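Local coordinates for probable thiamine pyrophosphokinase (Staphylococcus saprophyticus, PDB 3L8M), which probably transfers a pyrophosphate group from ATP to thiamine, yielding thiamine diphosphate, at residues R91-Y96 / I123-I128; A3-G8 / I26-G31; Q135-G140 / V204-S209; Q43-D48 / Q62-N67. All blocks are in the same frame, centred on the assembly; numbering follows the deposited sequence.

Contact 1. Residues R91-Y96 / I123-I128. With NA (sodium ion), chain C.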
loop_
_atom_site.group_PDB
_atom_site.type_symbol
_atom_site.label_atom_id
_atom_site.label_comp_id
_atom_site.label_asym_id
_atom_site.label_seq_id
_atom_site.Cartn_x
_atom_site.Cartn_y
_atom_site.Cartn_z
ATOM N N ARG A 91 -1.281 -14.757 8.718
ATOM C CA ARG A 91 -1.275 -16.200 8.487
ATOM C C ARG A 91 0.089 -16.794 8.150
ATOM O O ARG A 91 0.348 -17.962 8.436
ATOM C CB ARG A 91 -2.248 -16.553 7.364
ATOM C CG ARG A 91 -2.590 -18.025 7.307
ATOM C CD ARG A 91 -3.981 -18.294 7.864
ATOM N NE ARG A 91 -5.026 -17.983 6.891
ATOM C CZ ARG A 91 -5.156 -18.594 5.716
ATOM N NH1 ARG A 91 -4.304 -19.548 5.365
ATOM N NH2 ARG A 91 -6.142 -18.260 4.890
ATOM N N ASN A 92 0.941 -16.000 7.510
ATOM C CA ASN A 92 2.279 -16.446 7.142
ATOM C C ASN A 92 3.241 -15.624 7.971
ATOM O O ASN A 92 3.277 -14.404 7.837
ATOM C CB ASN A 92 2.539 -16.210 5.651
ATOM C CG ASN A 92 1.631 -17.043 4.763
ATOM O OD1 ASN A 92 1.636 -18.275 4.825
ATOM N ND2 ASN A 92 0.843 -16.372 3.931
ATOM N N ILE A 93 4.004 -16.289 8.836
ATOM C CA ILE A 93 4.955 -15.607 9.703
ATOM C C ILE A 93 6.389 -16.070 9.476
ATOM O O ILE A 93 6.680 -17.261 9.545
ATOM C CB ILE A 93 4.618 -15.832 11.200
ATOM C CG1 ILE A 93 3.113 -15.639 11.445
ATOM C CG2 ILE A 93 5.427 -14.876 12.063
ATOM C CD1 ILE A 93 2.558 -14.372 10.883
ATOM N N ASP A 94 7.278 -15.122 9.200
ATOM C CA ASP A 94 8.693 -15.416 8.995
ATOM C C ASP A 94 9.470 -14.795 10.144
ATOM O O ASP A 94 9.465 -13.572 10.313
ATOM C CB ASP A 94 9.199 -14.824 7.673
ATOM C CG ASP A 94 8.661 -15.554 6.465
ATOM O OD1 ASP A 94 7.987 -16.586 6.665
ATOM O OD2 ASP A 94 8.920 -15.104 5.325
ATOM N N VAL A 95 10.124 -15.638 10.937
ATOM C CA VAL A 95 10.909 -15.148 12.060
ATOM C C VAL A 95 12.387 -15.130 11.671
ATOM O O VAL A 95 12.969 -16.155 11.306
ATOM C CB VAL A 95 10.699 -16.030 13.323
ATOM C CG1 VAL A 95 11.533 -15.492 14.482
ATOM C CG2 VAL A 95 9.209 -16.048 13.703
ATOM N N TYR A 96 12.985 -13.951 11.749
ATOM C CA TYR A 96 14.388 -13.768 11.414
ATOM C C TYR A 96 15.077 -13.384 12.702
ATOM O O TYR A 96 14.428 -12.862 13.613
ATOM C CB TYR A 96 14.543 -12.610 10.421
ATOM C CG TYR A 96 13.955 -12.866 9.059
ATOM C CD1 TYR A 96 14.734 -13.407 8.037
ATOM C CD2 TYR A 96 12.625 -12.554 8.784
ATOM C CE1 TYR A 96 14.209 -13.627 6.770
ATOM C CE2 TYR A 96 12.085 -12.769 7.517
ATOM C CZ TYR A 96 12.887 -13.306 6.514
ATOM O OH TYR A 96 12.382 -13.492 5.251
ATOM N N ILE A 123 -2.101 -21.659 10.090
ATOM C CA ILE A 123 -0.956 -20.757 10.184
ATOM C C ILE A 123 0.328 -21.403 9.658
ATOM O O ILE A 123 0.518 -22.613 9.769
ATOM C CB ILE A 123 -0.739 -20.318 11.655
ATOM C CG1 ILE A 123 0.437 -19.346 11.758
ATOM C CG2 ILE A 123 -0.501 -21.528 12.525
ATOM C CD1 ILE A 123 0.120 -17.948 11.288
ATOM N N ASN A 124 1.206 -20.583 9.088
ATOM C CA ASN A 124 2.472 -21.056 8.536
ATOM C C ASN A 124 3.634 -20.276 9.150
ATOM O O ASN A 124 3.932 -19.166 8.714
ATOM C CB ASN A 124 2.480 -20.867 7.015
ATOM C CG ASN A 124 3.801 -21.253 6.383
ATOM O OD1 ASN A 124 4.148 -20.774 5.302
ATOM N ND2 ASN A 124 4.545 -22.132 7.051
ATOM N N ILE A 125 4.279 -20.855 10.162
ATOM C CA ILE A 125 5.403 -20.212 10.836
ATOM C C ILE A 125 6.749 -20.801 10.370
ATOM O O ILE A 125 6.942 -22.014 10.388
ATOM C CB ILE A 125 5.317 -20.400 12.372
ATOM C CG1 ILE A 125 3.927 -20.025 12.893
ATOM C CG2 ILE A 125 6.368 -19.536 13.053
ATOM C CD1 ILE A 125 3.659 -18.531 12.932
ATOM N N LYS A 126 7.673 -19.941 9.947
ATOM C CA LYS A 126 8.996 -20.391 9.521
ATOM C C LYS A 126 10.107 -19.569 10.179
ATOM O O LYS A 126 10.000 -18.344 10.283
ATOM C CB LYS A 126 9.171 -20.268 8.011
ATOM C CG LYS A 126 8.355 -21.193 7.161
ATOM C CD LYS A 126 8.668 -20.924 5.696
ATOM C CE LYS A 126 7.756 -21.729 4.782
ATOM N NZ LYS A 126 8.039 -21.487 3.338
ATOM N N LEU A 127 11.163 -20.251 10.624
ATOM C CA LEU A 127 12.327 -19.586 11.225
ATOM C C LEU A 127 13.277 -19.491 10.046
ATOM O O LEU A 127 13.437 -20.465 9.299
ATOM C CB LEU A 127 12.955 -20.446 12.334
ATOM C CG LEU A 127 12.026 -20.883 13.481
ATOM C CD1 LEU A 127 12.763 -21.825 14.449
ATOM C CD2 LEU A 127 11.516 -19.645 14.216
ATOM N N ILE A 128 13.896 -18.333 9.855
ATOM C CA ILE A 128 14.788 -18.162 8.720
ATOM C C ILE A 128 16.063 -17.398 9.019
ATOM O O ILE A 128 16.028 -16.408 9.725
ATOM C CB ILE A 128 14.081 -17.381 7.571
ATOM C CG1 ILE A 128 12.704 -17.990 7.268
ATOM C CG2 ILE A 128 14.971 -17.354 6.328
ATOM C CD1 ILE A 128 11.911 -17.193 6.216
HETATM NA NA NA C . 5.922 -18.548 6.587
#
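Ile123, just before strand 124-128, lies against Arg91 and Ile93 in the mixed sheet of this α/β fold, where 124-128 is the last of the parallel strands before antiparallel 132-137. Strands 92-96 and 124-128 are adjacent and run 21° apart. The CD1 of Ile123 lies implausibly near Arg91 O, and the residue is poorly ordered, so its exact place is doubtful. The carbonyl of Asn124 does two jobs. It accepts the N-H of Ile93, with the donor tilted 26° from the carbonyl plane, and its O binds a sodium ion at 3.0 Å. Asp94 OD1 holds the same ion at 2.9 Å from the other strand. Both distances are long for sodium, so the grip is probably loose. Ile125 lies beside Ile93 and points the same way, its CD1 pressed to 3.3 Å from Ile93 CG1. On that face helices 77-87 and 103-113 complete the apolar packing. Lys126 has its peptide N on Ile93 O (2.9 Å) and its O on the N of Val95. Its extended side chain runs past the ion, and NZ forms a salt bridge with Glu133. Leu127 lays CD2 against Val95 CB at 3.8 Å. Ile128 ends the run on the same face as Asp94 and Tyr96. With CG1 beside the backbone N (chi1 -49°), its CD1 reaches the carboxylate of Asp94, 3.6 Å from CG. Its CG2 lies alongside the Tyr96 ring, 3.8 Å from CE1.

Contact 2. Residues A3-G8 / I26-G31; sequences ANLLCG and IGIDRG
Leu5 packs its whole branched end against two isoleucines of the neighbouring parallel strand. Its CB lies nearest Ile26 O, 4.1 Å away. CG then reaches Ile26 CB at 3.6 Å. At the tip the two methyls part company. CD1 stays with Ile26, 3.7 Å from CG1, and the two side chains lie side by side. CD2 leans forward along the sheet to Ile28, 3.9 Å from its CG1. Cys7 adds its SG over the CB of Ile28. Three backbone bonds set the register: Ile26 N to Asn4 O, Leu6 N to Ile26 O, and Ile28 N to Leu6 O. The last carbonyl has a further neighbour. Gly31 CA comes to 3.2 Å from Leu6 O, with the C-H pointing almost straight at it (173°). Lacking a side chain, Gly31 lets the first turn of helix 30-37 sit directly on the end of strand 2-6. Its own N is hydrogen-bonded to Ile28 O across the strand-to-helix turn. Leu6 faces the other way from Leu5, its CG 3.8 Å from Gly31 CA. The two strands belong to a β-α-β unit, in which helix 16-19 lies between strands 2-6 and 24-28 in the chain. Strand 2-6 is flanked by 24-28 and 92-96. Helix 77-87 covers the face of Leu5 and Cys7 with Leu78 and Ile82.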
loop_
_atom_site.group_PDB
_atom_site.type_symbol
_atom_site.label_atom_id
_atom_site.label_comp_id
_atom_site.label_asym_id
_atom_site.label_seq_id
_atom_site.Cartn_x
_atom_site.Cartn_y
_atom_site.Cartn_z
ATOM N N ALA A 3 3.602 -11.536 7.949
ATOM C CA ALA A 3 4.342 -10.743 8.925
ATOM C C ALA A 3 5.768 -11.266 9.121
ATOM O O ALA A 3 5.997 -12.475 9.191
ATOM C CB ALA A 3 3.604 -10.719 10.263
ATOM N N ASN A 4 6.722 -10.341 9.186
ATOM C CA ASN A 4 8.129 -10.676 9.394
ATOM C C ASN A 4 8.510 -10.199 10.782
ATOM O O ASN A 4 8.213 -9.065 11.146
ATOM C CB ASN A 4 9.029 -9.955 8.390
ATOM C CG ASN A 4 8.747 -10.348 6.971
ATOM O OD1 ASN A 4 8.860 -11.521 6.603
ATOM N ND2 ASN A 4 8.375 -9.367 6.152
ATOM N N LEU A 5 9.159 -11.060 11.554
ATOM C CA LEU A 5 9.596 -10.692 12.896
ATOM C C LEU A 5 11.108 -10.615 12.943
ATOM O O LEU A 5 11.801 -11.463 12.378
ATOM C CB LEU A 5 9.126 -11.716 13.942
ATOM C CG LEU A 5 7.700 -11.558 14.486
ATOM C CD1 LEU A 5 6.685 -11.799 13.375
ATOM C CD2 LEU A 5 7.487 -12.524 15.653
ATOM N N LEU A 6 11.626 -9.584 13.597
ATOM C CA LEU A 6 13.059 -9.465 13.748
ATOM C C LEU A 6 13.378 -9.575 15.243
ATOM O O LEU A 6 12.865 -8.796 16.044
ATOM C CB LEU A 6 13.552 -8.133 13.190
ATOM C CG LEU A 6 15.076 -7.982 13.156
ATOM C CD1 LEU A 6 15.681 -9.150 12.382
ATOM C CD2 LEU A 6 15.455 -6.644 12.510
ATOM N N CYS A 7 14.204 -10.555 15.609
ATOM C CA CYS A 7 14.602 -10.764 17.007
ATOM C C CYS A 7 16.012 -10.276 17.307
ATOM O O CYS A 7 16.429 -10.286 18.455
ATOM C CB CYS A 7 14.564 -12.240 17.382
ATOM S SG CYS A 7 13.030 -13.072 17.072
ATOM N N GLY A 8 16.746 -9.864 16.277
ATOM C CA GLY A 8 18.109 -9.406 16.476
ATOM C C GLY A 8 18.864 -9.352 15.161
ATOM O O GLY A 8 18.248 -9.501 14.106
ATOM N N ILE A 26 7.482 -6.825 12.540
ATOM C CA ILE A 26 7.232 -6.851 13.980
ATOM C C ILE A 26 8.588 -6.895 14.705
ATOM O O ILE A 26 9.462 -7.686 14.343
ATOM C CB ILE A 26 6.464 -8.140 14.398
ATOM C CG1 ILE A 26 5.235 -8.368 13.511
ATOM C CG2 ILE A 26 6.101 -8.065 15.879
ATOM C CD1 ILE A 26 4.202 -7.273 13.564
ATOM N N GLY A 27 8.773 -6.064 15.721
ATOM C CA GLY A 27 10.043 -6.098 16.434
ATOM C C GLY A 27 10.002 -6.865 17.759
ATOM O O GLY A 27 9.114 -6.638 18.586
ATOM N N ILE A 28 10.951 -7.782 17.956
ATOM C CA ILE A 28 11.042 -8.558 19.191
ATOM C C ILE A 28 12.359 -8.176 19.872
ATOM O O ILE A 28 13.446 -8.409 19.327
ATOM C CB ILE A 28 11.055 -10.098 18.933
ATOM C CG1 ILE A 28 9.842 -10.527 18.104
ATOM C CG2 ILE A 28 11.021 -10.845 20.275
ATOM C CD1 ILE A 28 8.492 -10.273 18.788
ATOM N N ASP A 29 12.256 -7.586 21.059
ATOM C CA ASP A 29 13.429 -7.161 21.820
ATOM C C ASP A 29 14.332 -6.257 20.986
ATOM O O ASP A 29 13.893 -5.202 20.532
ATOM C CB ASP A 29 14.204 -8.381 22.315
ATOM C CG ASP A 29 13.325 -9.347 23.076
ATOM O OD1 ASP A 29 12.608 -8.882 23.985
ATOM O OD2 ASP A 29 13.343 -10.561 22.770
ATOM N N ARG A 30 15.584 -6.663 20.789
ATOM C CA ARG A 30 16.546 -5.878 20.012
ATOM C C ARG A 30 16.136 -5.668 18.545
ATOM O O ARG A 30 16.575 -4.712 17.908
ATOM C CB ARG A 30 17.931 -6.535 20.061
ATOM C CG ARG A 30 18.606 -6.493 21.418
ATOM C CD ARG A 30 19.949 -7.220 21.381
ATOM N NE ARG A 30 20.654 -7.143 22.659
ATOM C CZ ARG A 30 21.872 -7.634 22.879
ATOM N NH1 ARG A 30 22.537 -8.247 21.903
ATOM N NH2 ARG A 30 22.431 -7.506 24.075
ATOM N N GLY A 31 15.313 -6.563 18.007
ATOM C CA GLY A 31 14.871 -6.395 16.637
ATOM C C GLY A 31 14.190 -5.044 16.475
ATOM O O GLY A 31 14.353 -4.377 15.457
#

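Contact 3. Residues Q135-G140 / V204-S209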
loop_
_atom_site.group_PDB
_atom_site.type_symbol
_atom_site.label_atom_id
_atom_site.label_comp_id
_atom_site.label_asym_id
_atom_site.label_seq_id
_atom_site.Cartn_x
_atom_site.Cartn_y
_atom_site.Cartn_z
ATOM N N GLN A 135 10.533 -25.366 9.612
ATOM C CA GLN A 135 9.102 -25.354 9.900
ATOM C C GLN A 135 8.662 -26.705 10.439
ATOM O O GLN A 135 9.288 -27.730 10.166
ATOM C CB GLN A 135 8.290 -25.005 8.651
ATOM C CG GLN A 135 8.421 -26.011 7.518
ATOM C CD GLN A 135 7.617 -25.614 6.286
ATOM O OE1 GLN A 135 6.393 -25.492 6.345
ATOM N NE2 GLN A 135 8.307 -25.408 5.165
ATOM N N PHE A 136 7.580 -26.691 11.211
ATOM C CA PHE A 136 7.019 -27.889 11.822
ATOM C C PHE A 136 6.006 -28.540 10.868
ATOM O O PHE A 136 5.294 -27.852 10.147
ATOM C CB PHE A 136 6.354 -27.480 13.143
ATOM C CG PHE A 136 5.770 -28.618 13.927
ATOM C CD1 PHE A 136 6.566 -29.678 14.351
ATOM C CD2 PHE A 136 4.423 -28.601 14.295
ATOM C CE1 PHE A 136 6.030 -30.709 15.132
ATOM C CE2 PHE A 136 3.875 -29.627 15.078
ATOM C CZ PHE A 136 4.681 -30.680 15.498
ATOM N N ILE A 137 5.972 -29.866 10.836
ATOM C CA ILE A 137 5.036 -30.585 9.976
ATOM C C ILE A 137 4.374 -31.661 10.808
ATOM O O ILE A 137 5.039 -32.564 11.313
ATOM C CB ILE A 137 5.716 -31.257 8.780
ATOM C CG1 ILE A 137 6.497 -30.224 7.961
ATOM C CG2 ILE A 137 4.650 -31.911 7.902
ATOM C CD1 ILE A 137 7.215 -30.823 6.762
ATOM N N GLN A 138 3.058 -31.552 10.938
ATOM C CA GLN A 138 2.276 -32.477 11.741
ATOM C C GLN A 138 1.793 -33.680 10.948
ATOM O O GLN A 138 2.010 -33.766 9.735
ATOM C CB GLN A 138 1.090 -31.721 12.337
ATOM C CG GLN A 138 0.453 -32.367 13.540
ATOM C CD GLN A 138 -0.614 -31.481 14.146
ATOM O OE1 GLN A 138 -1.571 -31.093 13.471
ATOM N NE2 GLN A 138 -0.454 -31.149 15.424
ATOM N N LYS A 139 1.145 -34.613 11.643
ATOM C CA LYS A 139 0.618 -35.828 11.021
ATOM C C LYS A 139 -0.250 -35.471 9.820
ATOM O O LYS A 139 -1.178 -34.668 9.922
ATOM C CB LYS A 139 -0.195 -36.632 12.043
ATOM C CG LYS A 139 -0.847 -37.906 11.506
ATOM C CD LYS A 139 -1.651 -38.606 12.608
ATOM C CE LYS A 139 -2.561 -39.710 12.067
ATOM N NZ LYS A 139 -1.828 -40.845 11.436
ATOM N N GLY A 140 0.067 -36.069 8.678
ATOM C CA GLY A 140 -0.676 -35.791 7.464
ATOM C C GLY A 140 0.225 -35.998 6.269
ATOM O O GLY A 140 1.334 -36.512 6.412
ATOM N N VAL A 204 7.447 -33.939 12.712
ATOM C CA VAL A 204 8.852 -33.689 12.409
ATOM C C VAL A 204 9.128 -32.245 11.991
ATOM O O VAL A 204 8.278 -31.575 11.399
ATOM C CB VAL A 204 9.356 -34.601 11.268
ATOM C CG1 VAL A 204 9.090 -36.063 11.607
ATOM C CG2 VAL A 204 8.679 -34.212 9.953
ATOM N N LEU A 205 10.319 -31.766 12.330
ATOM C CA LEU A 205 10.727 -30.432 11.937
ATOM C C LEU A 205 11.401 -30.628 10.587
ATOM O O LEU A 205 12.172 -31.568 10.396
ATOM C CB LEU A 205 11.737 -29.847 12.925
ATOM C CG LEU A 205 11.218 -29.359 14.279
ATOM C CD1 LEU A 205 12.398 -29.198 15.228
ATOM C CD2 LEU A 205 10.451 -28.042 14.115
HETATM N N MSE A 206 11.083 -29.773 9.633
HETATM C CA MSE A 206 11.718 -29.884 8.338
HETATM C C MSE A 206 12.696 -28.728 8.268
HETATM O O MSE A 206 12.331 -27.596 8.571
HETATM C CB MSE A 206 10.692 -29.770 7.219
HETATM C CG MSE A 206 11.328 -29.584 5.857
HETATM SE SE MSE A 206 10.109 -29.495 4.558
HETATM C CE MSE A 206 11.099 -30.037 3.219
ATOM N N ILE A 207 13.938 -29.013 7.894
ATOM C CA ILE A 207 14.947 -27.973 7.804
ATOM C C ILE A 207 15.641 -27.987 6.459
ATOM O O ILE A 207 16.235 -28.986 6.065
ATOM C CB ILE A 207 15.990 -28.115 8.930
ATOM C CG1 ILE A 207 17.170 -27.184 8.673
ATOM C CG2 ILE A 207 16.466 -29.546 9.025
ATOM C CD1 ILE A 207 18.083 -27.059 9.856
ATOM N N ARG A 208 15.550 -26.872 5.744
ATOM C CA ARG A 208 16.186 -26.764 4.445
ATOM C C ARG A 208 17.469 -25.966 4.587
ATOM O O ARG A 208 17.498 -24.932 5.253
ATOM C CB ARG A 208 15.229 -26.113 3.451
ATOM C CG ARG A 208 13.942 -26.909 3.319
ATOM C CD ARG A 208 13.503 -27.021 1.884
ATOM N NE ARG A 208 12.233 -26.343 1.659
ATOM C CZ ARG A 208 11.577 -26.362 0.505
ATOM N NH1 ARG A 208 12.079 -27.031 -0.529
ATOM N NH2 ARG A 208 10.423 -25.712 0.381
ATOM N N SER A 209 18.537 -26.461 3.975
ATOM C CA SER A 209 19.833 -25.802 4.061
ATOM C C SER A 209 20.397 -25.536 2.682
ATOM O O SER A 209 19.967 -26.127 1.701
ATOM C CB SER A 209 20.821 -26.679 4.843
ATOM O OG SER A 209 20.372 -26.915 6.165
#
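Ile137 and Met206, the latter present as selenomethionine, meet at the apolar centre. Ile137 places CG1 beside its backbone N and then extends (chi2 179°). This carries CD1 to Met206 CB at 3.7 Å and to the SE atom at 3.9 Å. Val204 adds a looser contact on the same face, its CG2 lying 4.3 Å from Ile137 CB. Met206 runs on, extended, toward Ile153 and Phe155 of strand 152-157. The reverse face carries Phe136 and Leu205, where Phe136 CD1 lies 4.2 Å from Leu205 CD2. These strands form the antiparallel part of the large mixed sheet, where 204-209 lies between 132-137 and 152-157. Phe136 and Leu205 are a non-hydrogen-bonded pair. The pairs on either side are hydrogen-bonded in both directions. Gln135 and Met206 exchange bonds, the one from Met206 N to Gln135 O being nearly straight (177°). Ile137 and Val204 do the same, but Ile137 N to Val204 O is bent to 144°. Beyond Ile137 the chain leaves the pairing. Farther out, Gln135 turns its side chain to the face of Ile137 and Met206, and it packs on Asn124 and Lys126 of the next strand. Lys139 NZ is hydrogen-bonded to Ile200 O.

Contact 4. Residues Q43-D48 / Q62-N67; sequences QFAVGD and QQIEIN
Ala45 and Glu65 form a single backbone bridge, their segments running about 49° apart. Ala45 N gives a hydrogen bond to Ile64 O at 2.7 Å. It is bent, and the donor stands 46° above the carbonyl plane. Ile66 N returns a hydrogen bond to Ala45 O, whose position is less sure. Strand 44-46 is the outermost parallel strand of the mixed sheet within this chain, and the chain leaving helix 54-63 bridges to it. Among the side chains, Ala45 CB touches Ile64 CG2 at 3.8 Å. Phe44 CB meets Ile66 CG2 at 3.6 Å. The CD1 of Ile66 is crowded against the Phe44 ring, Val46 and Ala45 O, and its placement is doubtful. Met1 of a third subunit packs on both Phe44 and Ile66, and the backbone of Glu65 is also hydrogen-bonded to that subunit. Glu65 starts with CG opposite its backbone N (chi1 -178°) and bends at chi2, which brings the carboxylate back beside the strand's carbonyls. A water ties the site together. It gives hydrogens to Glu65 OE1 (2.7 Å) and Ile66 O, and takes one from Gly47 N. The approach of Glu65 OE2 to Ala45 O is doubtful. OE1 lies 2.8 Å from Gly47 O, also an acceptor. That closeness is unfavourable for a charged, buried carboxylate and may reflect a raised pKa, though imprecision of the model could also explain it.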
loop_
_atom_site.group_PDB
_atom_site.type_symbol
_atom_site.label_atom_id
_atom_site.label_comp_id
_atom_site.label_asym_id
_atom_site.label_seq_id
_atom_site.Cartn_x
_atom_site.Cartn_y
_atom_site.Cartn_z
ATOM N N GLN A 43 4.898 -2.678 12.941
ATOM C CA GLN A 43 3.457 -2.691 13.160
ATOM C C GLN A 43 3.254 -2.666 14.690
ATOM O O GLN A 43 2.294 -2.091 15.200
ATOM C CB GLN A 43 2.851 -3.986 12.598
ATOM C CG GLN A 43 3.033 -4.193 11.098
ATOM C CD GLN A 43 2.292 -3.149 10.284
ATOM O OE1 GLN A 43 1.127 -2.845 10.561
ATOM N NE2 GLN A 43 2.956 -2.596 9.274
ATOM N N PHE A 44 4.169 -3.322 15.404
ATOM C CA PHE A 44 4.153 -3.385 16.863
ATOM C C PHE A 44 5.389 -4.127 17.357
ATOM O O PHE A 44 6.030 -4.848 16.601
ATOM C CB PHE A 44 2.870 -4.057 17.376
ATOM C CG PHE A 44 2.771 -5.527 17.090
ATOM C CD1 PHE A 44 3.460 -6.455 17.871
ATOM C CD2 PHE A 44 1.946 -5.992 16.069
ATOM C CE1 PHE A 44 3.322 -7.811 17.651
ATOM C CE2 PHE A 44 1.803 -7.359 15.835
ATOM C CZ PHE A 44 2.496 -8.273 16.633
ATOM N N ALA A 45 5.730 -3.948 18.623
ATOM C CA ALA A 45 6.908 -4.596 19.168
ATOM C C ALA A 45 6.697 -5.112 20.584
ATOM O O ALA A 45 5.909 -4.556 21.349
ATOM C CB ALA A 45 8.077 -3.623 19.146
ATOM N N VAL A 46 7.416 -6.179 20.922
ATOM C CA VAL A 46 7.359 -6.781 22.245
ATOM C C VAL A 46 8.790 -6.762 22.762
ATOM O O VAL A 46 9.729 -6.973 21.993
ATOM C CB VAL A 46 6.894 -8.251 22.183
ATOM C CG1 VAL A 46 6.787 -8.817 23.587
ATOM C CG2 VAL A 46 5.562 -8.361 21.460
ATOM N N GLY A 47 8.968 -6.501 24.051
ATOM C CA GLY A 47 10.310 -6.486 24.595
ATOM C C GLY A 47 10.624 -5.219 25.347
ATOM O O GLY A 47 10.005 -4.182 25.112
ATOM N N ASP A 48 11.599 -5.306 26.247
ATOM C CA ASP A 48 12.016 -4.177 27.071
ATOM C C ASP A 48 12.952 -3.935 25.884
ATOM O O ASP A 48 13.505 -4.892 25.334
ATOM C CB ASP A 48 13.095 -4.629 28.054
ATOM N N GLN A 62 3.752 3.930 22.550
ATOM C CA GLN A 62 2.425 4.503 22.358
ATOM C C GLN A 62 1.917 4.202 20.955
ATOM O O GLN A 62 0.711 4.217 20.707
ATOM C CB GLN A 62 2.434 6.014 22.569
ATOM C CG GLN A 62 3.070 6.794 21.428
ATOM C CD GLN A 62 2.782 8.285 21.500
ATOM O OE1 GLN A 62 3.309 9.068 20.704
ATOM N NE2 GLN A 62 1.935 8.684 22.450
ATOM N N GLN A 63 2.841 3.936 20.035
ATOM C CA GLN A 63 2.465 3.631 18.662
ATOM C C GLN A 63 3.089 2.342 18.157
ATOM O O GLN A 63 2.692 1.834 17.110
ATOM C CB GLN A 63 2.866 4.780 17.741
ATOM C CG GLN A 63 2.190 6.098 18.077
ATOM C CD GLN A 63 2.549 7.203 17.106
ATOM O OE1 GLN A 63 3.722 7.539 16.934
ATOM N NE2 GLN A 63 1.536 7.778 16.463
ATOM N N ILE A 64 4.047 1.805 18.910
ATOM C CA ILE A 64 4.742 0.585 18.505
ATOM C C ILE A 64 4.732 -0.518 19.563
ATOM O O ILE A 64 4.379 -1.668 19.285
ATOM C CB ILE A 64 6.215 0.896 18.165
ATOM C CG1 ILE A 64 6.289 2.027 17.136
ATOM C CG2 ILE A 64 6.898 -0.345 17.642
ATOM C CD1 ILE A 64 7.693 2.613 16.981
ATOM N N GLU A 65 5.127 -0.168 20.779
ATOM C CA GLU A 65 5.187 -1.137 21.868
ATOM C C GLU A 65 3.823 -1.609 22.389
ATOM O O GLU A 65 3.002 -0.806 22.813
ATOM C CB GLU A 65 6.006 -0.544 23.022
ATOM C CG GLU A 65 6.210 -1.472 24.226
ATOM C CD GLU A 65 7.115 -2.656 23.929
ATOM O OE1 GLU A 65 7.305 -3.503 24.829
ATOM O OE2 GLU A 65 7.641 -2.742 22.800
ATOM N N ILE A 66 3.564 -2.911 22.322
ATOM C CA ILE A 66 2.323 -3.427 22.878
ATOM C C ILE A 66 2.745 -4.199 24.132
ATOM O O ILE A 66 3.933 -4.519 24.296
ATOM C CB ILE A 66 1.520 -4.326 21.872
ATOM C CG1 ILE A 66 2.191 -5.687 21.662
ATOM C CG2 ILE A 66 1.334 -3.576 20.567
ATOM C CD1 ILE A 66 3.511 -5.626 21.020
ATOM N N ASN A 67 1.795 -4.469 25.024
ATOM C CA ASN A 67 2.089 -5.154 26.278
ATOM C C ASN A 67 1.155 -6.337 26.569
ATOM O O ASN A 67 0.353 -6.295 27.503
ATOM C CB ASN A 67 2.015 -4.143 27.430
ATOM C CG ASN A 67 3.071 -3.047 27.326
ATOM O OD1 ASN A 67 4.257 -3.287 27.548
ATOM N ND2 ASN A 67 2.641 -1.840 26.983
HETATM O O HOH W 1 6.200 -5.904 25.537
#

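All four contacts reach one mixed sheet, but at different places. Contact 1 lies near the chain's centre, and contact 2 is its neighbour, since strands 2-6 and 92-96 are bonded through Leu5, Asp94 and Tyr96. Contact 4 extends the same side to the edge, where Val46 bonds to Gly27 and Asp29 of contact 2. Contact 3 lies beyond strand 124-128, about 30 Å from contact 4 between centres, in the antiparallel half. Contacts 2 and 4 are the more buried; contacts 1 and 3 are partly buried. Contact 1 alone holds a sodium ion between its strands. Contact 2 is largely apolar, contact 3 has two-way backbone pairing, and contact 4 has a water-linked carboxylate beside another subunit.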